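Long-range contact in glycoside hydrolase, family 11\:clostridium cellulosome enzyme, dockerin type i\:polysaccharide (Clostridium thermocellum, PDB 2C71), which probably removes acetyl groups from xylan as a metal-dependent carbohydrate esterase of family 4, assisting plant cell-wall degradation: residues S69-I83 with P104-L118. Residues are numbered along the deposited sequence; the frame is centred on the assembly and turned at random.
Sequences SGMANMSPDQIRKSI and PNLETSPTLFNNVDL
The side-chain amide of Asn115 has the ring of Pro76 over one face: Pro76 CB sits 3.5 Å from Asn115 OD1, and Pro76 CG reaches across to ND2. At the amide's edge, Asn115 ND2 donates almost within the amide plane to Thr111 O one turn back (2.8 Å), which fixes the flip of the group and holds it flat against the proline. At the other end of the contact, the pyrrolidine of Pro104 meets Met71 through its CG and CD atoms; Met71 SD lies 3.6 Å from Pro104 CD, while Pro104 CB abuts Ser69 O.

Between these ends, Ile79 carries the apolar centre. With CG2 anti to the backbone N, this branch meets Val116 CG2 at 3.6 Å, the two side chains crossing at about a right angle; CG1 and CD1 spread over Leu112 CD1, which also touches Met71 CB. In the conformer given, Ile83 also leans on Val116, and Phe101 of strand 100-101 backs Met71 and Val116. Helices 76-83 and 110-115 cross at -48° with their axes 9.6 Å apart.

The direct polar tie is Ser109, whose OG donates to Ala72 O (2.8 Å) on a lone pair in the carbonyl plane. With OG held between the backbone N and the carbonyl carbon (chi1 63°), the same hydroxyl accepts from Leu112 N, N-capping helix 110-115 while it reaches the Met71-Met74 turn. One water bridges Met71 N to the carbonyls of Pro104 and Glu107; a second joins Ala72 N to Glu107 OE1. The side chain of Asn105 is about 5 Å from the magnesium ion, which Asp13 and His64 bind, placing this end of the contact near the metal site of the NodB-type domain. Hydrogen bonds and water bridges thus tie the two loops together, next to an apolar patch made by Met71, Ile79, Leu112 and Val116.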
# COMPACT_ATOMS: atom_id res chain seq x y z
N SER A 69 7.23 -12.13 7.05
CA SER A 69 8.57 -12.65 6.82
C SER A 69 9.10 -12.15 5.47
O SER A 69 8.43 -12.18 4.44
CB SER A 69 8.52 -14.20 6.74
OG SER A 69 8.16 -14.75 7.99
N GLY A 70 10.38 -11.78 5.44
CA GLY A 70 11.05 -11.51 4.18
C GLY A 70 10.98 -12.71 3.26
O GLY A 70 11.13 -13.85 3.72
N MET A 71 10.81 -12.47 1.96
CA MET A 71 10.46 -13.53 1.02
C MET A 71 11.59 -13.88 0.04
O MET A 71 11.45 -14.80 -0.77
CB MET A 71 9.19 -13.18 0.26
CG MET A 71 7.96 -13.01 1.15
SD MET A 71 6.45 -12.73 0.21
CE MET A 71 6.20 -14.35 -0.51
N ALA A 72 12.69 -13.15 0.11
CA ALA A 72 13.68 -13.14 -0.97
C ALA A 72 14.42 -14.47 -1.07
O ALA A 72 14.86 -14.88 -2.14
CB ALA A 72 14.66 -12.00 -0.78
N ASN A 73 14.56 -15.14 0.07
CA ASN A 73 15.25 -16.43 0.16
C ASN A 73 14.29 -17.59 0.30
O ASN A 73 14.69 -18.73 0.59
CB ASN A 73 16.28 -16.41 1.29
CG ASN A 73 17.33 -15.36 1.07
OD1 ASN A 73 18.02 -15.37 0.06
ND2 ASN A 73 17.47 -14.48 2.03
N MET A 74 13.00 -17.35 0.03
CA MET A 74 12.01 -18.40 0.04
C MET A 74 12.08 -19.23 -1.26
O MET A 74 12.54 -18.75 -2.32
CB MET A 74 10.60 -17.81 0.23
CG MET A 74 10.32 -17.46 1.64
SD MET A 74 8.62 -16.81 1.76
CE MET A 74 8.59 -16.28 3.48
N SER A 75 11.58 -20.46 -1.19
CA SER A 75 11.46 -21.33 -2.37
C SER A 75 10.29 -20.89 -3.22
O SER A 75 9.37 -20.23 -2.75
CB SER A 75 11.26 -22.77 -1.94
OG SER A 75 9.98 -22.88 -1.40
N PRO A 76 10.28 -21.31 -4.51
CA PRO A 76 9.09 -21.07 -5.33
C PRO A 76 7.81 -21.54 -4.70
O PRO A 76 6.81 -20.81 -4.74
CB PRO A 76 9.45 -21.79 -6.65
CG PRO A 76 10.97 -21.66 -6.72
CD PRO A 76 11.39 -21.91 -5.29
N ASP A 77 7.81 -22.73 -4.10
CA ASP A 77 6.59 -23.22 -3.49
C ASP A 77 6.14 -22.31 -2.33
O ASP A 77 4.95 -22.02 -2.15
CB ASP A 77 6.75 -24.64 -2.97
CG ASP A 77 6.74 -25.69 -4.04
OD1 ASP A 77 6.42 -25.38 -5.21
OD2 ASP A 77 7.06 -26.87 -3.69
N GLN A 78 7.08 -21.88 -1.49
CA GLN A 78 6.74 -20.99 -0.37
C GLN A 78 6.18 -19.67 -0.85
O GLN A 78 5.18 -19.14 -0.32
CB GLN A 78 7.98 -20.74 0.48
CG GLN A 78 8.40 -21.96 1.30
CD GLN A 78 9.73 -21.81 1.98
OE1 GLN A 78 10.64 -21.17 1.47
NE2 GLN A 78 9.92 -22.49 3.12
N ILE A 79 6.80 -19.11 -1.88
CA ILE A 79 6.36 -17.85 -2.44
C ILE A 79 4.95 -17.97 -3.00
O ILE A 79 4.05 -17.16 -2.74
CB ILE A 79 7.33 -17.38 -3.53
CG1 ILE A 79 8.67 -16.99 -2.92
CG2 ILE A 79 6.74 -16.20 -4.35
CD1 ILE A 79 9.85 -16.97 -3.90
N ARG A 80 4.74 -18.98 -3.84
CA ARG A 80 3.48 -19.25 -4.49
C ARG A 80 2.31 -19.35 -3.53
O ARG A 80 1.18 -18.88 -3.76
CB ARG A 80 3.50 -20.56 -5.33
CG ARG A 80 4.09 -20.38 -6.73
CD ARG A 80 3.93 -21.64 -7.68
NE ARG A 80 4.25 -22.94 -7.05
CZ ARG A 80 3.41 -23.63 -6.27
NH1 ARG A 80 2.18 -23.20 -6.03
NH2 ARG A 80 3.80 -24.75 -5.71
N LYS A 81 2.57 -20.09 -2.46
CA LYS A 81 1.55 -20.31 -1.45
C LYS A 81 1.19 -19.01 -0.76
O LYS A 81 0.01 -18.70 -0.53
CB LYS A 81 2.00 -21.36 -0.44
CG LYS A 81 1.02 -21.58 0.67
CD LYS A 81 1.42 -22.69 1.60
CE LYS A 81 0.43 -22.84 2.74
NZ LYS A 81 -1.01 -22.99 2.33
N SER A 82 2.21 -18.27 -0.34
CA SER A 82 1.97 -17.01 0.38
C SER A 82 1.14 -16.05 -0.46
O SER A 82 0.18 -15.42 0.02
CB SER A 82 3.30 -16.42 0.75
OG SER A 82 3.17 -15.19 1.41
N ILE A 83 1.53 -15.89 -1.72
CA ILE A 83 0.84 -14.95 -2.60
C ILE A 83 -0.58 -15.43 -2.97
O ILE A 83 -1.51 -14.60 -3.01
CB ILE A 83 1.70 -14.58 -3.85
CG1 ILE A 83 2.68 -13.40 -3.53
CG2 ILE A 83 0.77 -14.24 -5.08
CD1 ILE A 83 3.58 -13.56 -2.38
N PRO A 104 7.54 -7.95 1.40
CA PRO A 104 7.88 -7.74 2.82
C PRO A 104 9.28 -7.21 2.94
O PRO A 104 10.24 -7.75 2.34
CB PRO A 104 7.71 -9.13 3.43
CG PRO A 104 6.62 -9.74 2.58
CD PRO A 104 6.97 -9.28 1.17
N ASN A 105 9.45 -6.16 3.73
CA ASN A 105 10.74 -5.51 3.97
C ASN A 105 11.37 -4.92 2.71
O ASN A 105 12.54 -4.54 2.76
CB ASN A 105 11.75 -6.45 4.63
CG ASN A 105 11.27 -7.06 5.92
OD1 ASN A 105 11.68 -8.16 6.29
ND2 ASN A 105 10.39 -6.40 6.60
N LEU A 106 10.65 -4.81 1.62
CA LEU A 106 11.17 -4.35 0.34
C LEU A 106 12.29 -5.24 -0.16
O LEU A 106 13.02 -4.83 -1.06
CB LEU A 106 11.56 -2.88 0.31
CG LEU A 106 10.42 -1.93 0.68
CD1 LEU A 106 10.85 -0.51 0.61
CD2 LEU A 106 9.19 -2.13 -0.24
N GLU A 107 12.38 -6.49 0.30
CA GLU A 107 13.46 -7.39 -0.08
C GLU A 107 13.07 -8.24 -1.29
O GLU A 107 12.05 -8.93 -1.25
CB GLU A 107 13.83 -8.30 1.08
CG GLU A 107 14.58 -7.55 2.16
CD GLU A 107 14.61 -8.15 3.57
OE1 GLU A 107 13.92 -9.15 3.85
OE2 GLU A 107 15.32 -7.55 4.43
N THR A 108 13.88 -8.19 -2.37
CA THR A 108 13.61 -8.93 -3.58
C THR A 108 14.79 -9.85 -3.91
O THR A 108 15.90 -9.71 -3.36
CB THR A 108 13.27 -8.04 -4.76
OG1 THR A 108 14.42 -7.30 -5.16
CG2 THR A 108 12.10 -7.08 -4.43
N SER A 109 14.53 -10.76 -4.84
CA SER A 109 15.53 -11.62 -5.45
C SER A 109 15.00 -11.97 -6.82
O SER A 109 13.81 -11.85 -7.06
CB SER A 109 15.76 -12.91 -4.64
OG SER A 109 14.55 -13.66 -4.62
N PRO A 110 15.87 -12.52 -7.69
CA PRO A 110 15.38 -13.07 -8.97
C PRO A 110 14.29 -14.10 -8.77
O PRO A 110 13.32 -14.11 -9.49
CB PRO A 110 16.63 -13.64 -9.60
CG PRO A 110 17.69 -12.74 -9.11
CD PRO A 110 17.35 -12.51 -7.65
N THR A 111 14.46 -14.97 -7.77
CA THR A 111 13.45 -15.99 -7.50
C THR A 111 12.11 -15.38 -7.13
O THR A 111 11.06 -15.85 -7.56
CB THR A 111 13.97 -16.97 -6.43
OG1 THR A 111 15.18 -17.58 -6.90
CG2 THR A 111 12.97 -18.06 -6.11
N LEU A 112 12.13 -14.35 -6.30
CA LEU A 112 10.87 -13.68 -5.93
C LEU A 112 10.20 -13.09 -7.17
O LEU A 112 9.00 -13.30 -7.42
CB LEU A 112 11.09 -12.67 -4.82
CG LEU A 112 9.82 -12.07 -4.21
CD1 LEU A 112 8.94 -13.15 -3.58
CD2 LEU A 112 10.20 -10.98 -3.22
N PHE A 113 10.96 -12.32 -7.96
CA PHE A 113 10.42 -11.75 -9.18
C PHE A 113 9.86 -12.81 -10.09
O PHE A 113 8.82 -12.63 -10.71
CB PHE A 113 11.49 -10.95 -9.94
CG PHE A 113 11.62 -9.52 -9.47
CD1 PHE A 113 10.56 -8.59 -9.66
CD2 PHE A 113 12.78 -9.07 -8.86
CE1 PHE A 113 10.72 -7.30 -9.27
CE2 PHE A 113 12.92 -7.76 -8.49
CZ PHE A 113 11.86 -6.86 -8.71
N ASN A 114 10.54 -13.97 -10.21
CA ASN A 114 10.16 -15.07 -11.12
C ASN A 114 8.89 -15.74 -10.73
O ASN A 114 8.28 -16.42 -11.55
CB ASN A 114 11.22 -16.18 -11.22
CG ASN A 114 11.15 -16.94 -12.51
OD1 ASN A 114 11.00 -16.34 -13.57
ND2 ASN A 114 11.23 -18.26 -12.43
N ASN A 115 8.51 -15.65 -9.44
CA ASN A 115 7.42 -16.46 -8.92
C ASN A 115 6.22 -15.64 -8.46
O ASN A 115 5.30 -16.22 -7.87
CB ASN A 115 7.95 -17.39 -7.83
CG ASN A 115 8.75 -18.52 -8.42
OD1 ASN A 115 8.18 -19.47 -8.98
ND2 ASN A 115 10.05 -18.39 -8.35
N VAL A 116 6.21 -14.34 -8.73
CA VAL A 116 5.08 -13.47 -8.41
C VAL A 116 4.67 -12.72 -9.70
O VAL A 116 5.41 -11.88 -10.21
CB VAL A 116 5.41 -12.48 -7.30
CG1 VAL A 116 4.16 -11.62 -6.96
CG2 VAL A 116 5.94 -13.16 -6.03
N ASP A 117 3.48 -13.06 -10.20
CA ASP A 117 2.91 -12.45 -11.41
C ASP A 117 2.03 -11.24 -11.08
O ASP A 117 0.86 -11.18 -11.45
CB ASP A 117 2.10 -13.49 -12.19
CG ASP A 117 1.84 -13.06 -13.62
OD1 ASP A 117 2.73 -12.41 -14.22
OD2 ASP A 117 0.75 -13.36 -14.15
N LEU A 118 2.64 -10.30 -10.37
CA LEU A 118 2.05 -9.03 -9.97
C LEU A 118 3.08 -7.95 -10.18
O LEU A 118 4.28 -8.25 -10.23
CB LEU A 118 1.67 -9.05 -8.45
CG LEU A 118 0.61 -10.08 -8.03
CD1 LEU A 118 0.52 -10.25 -6.54
CD2 LEU A 118 -0.81 -9.75 -8.59
O HOH W 1 10.36 -9.96 0.71
O HOH W 2 13.96 -11.51 2.46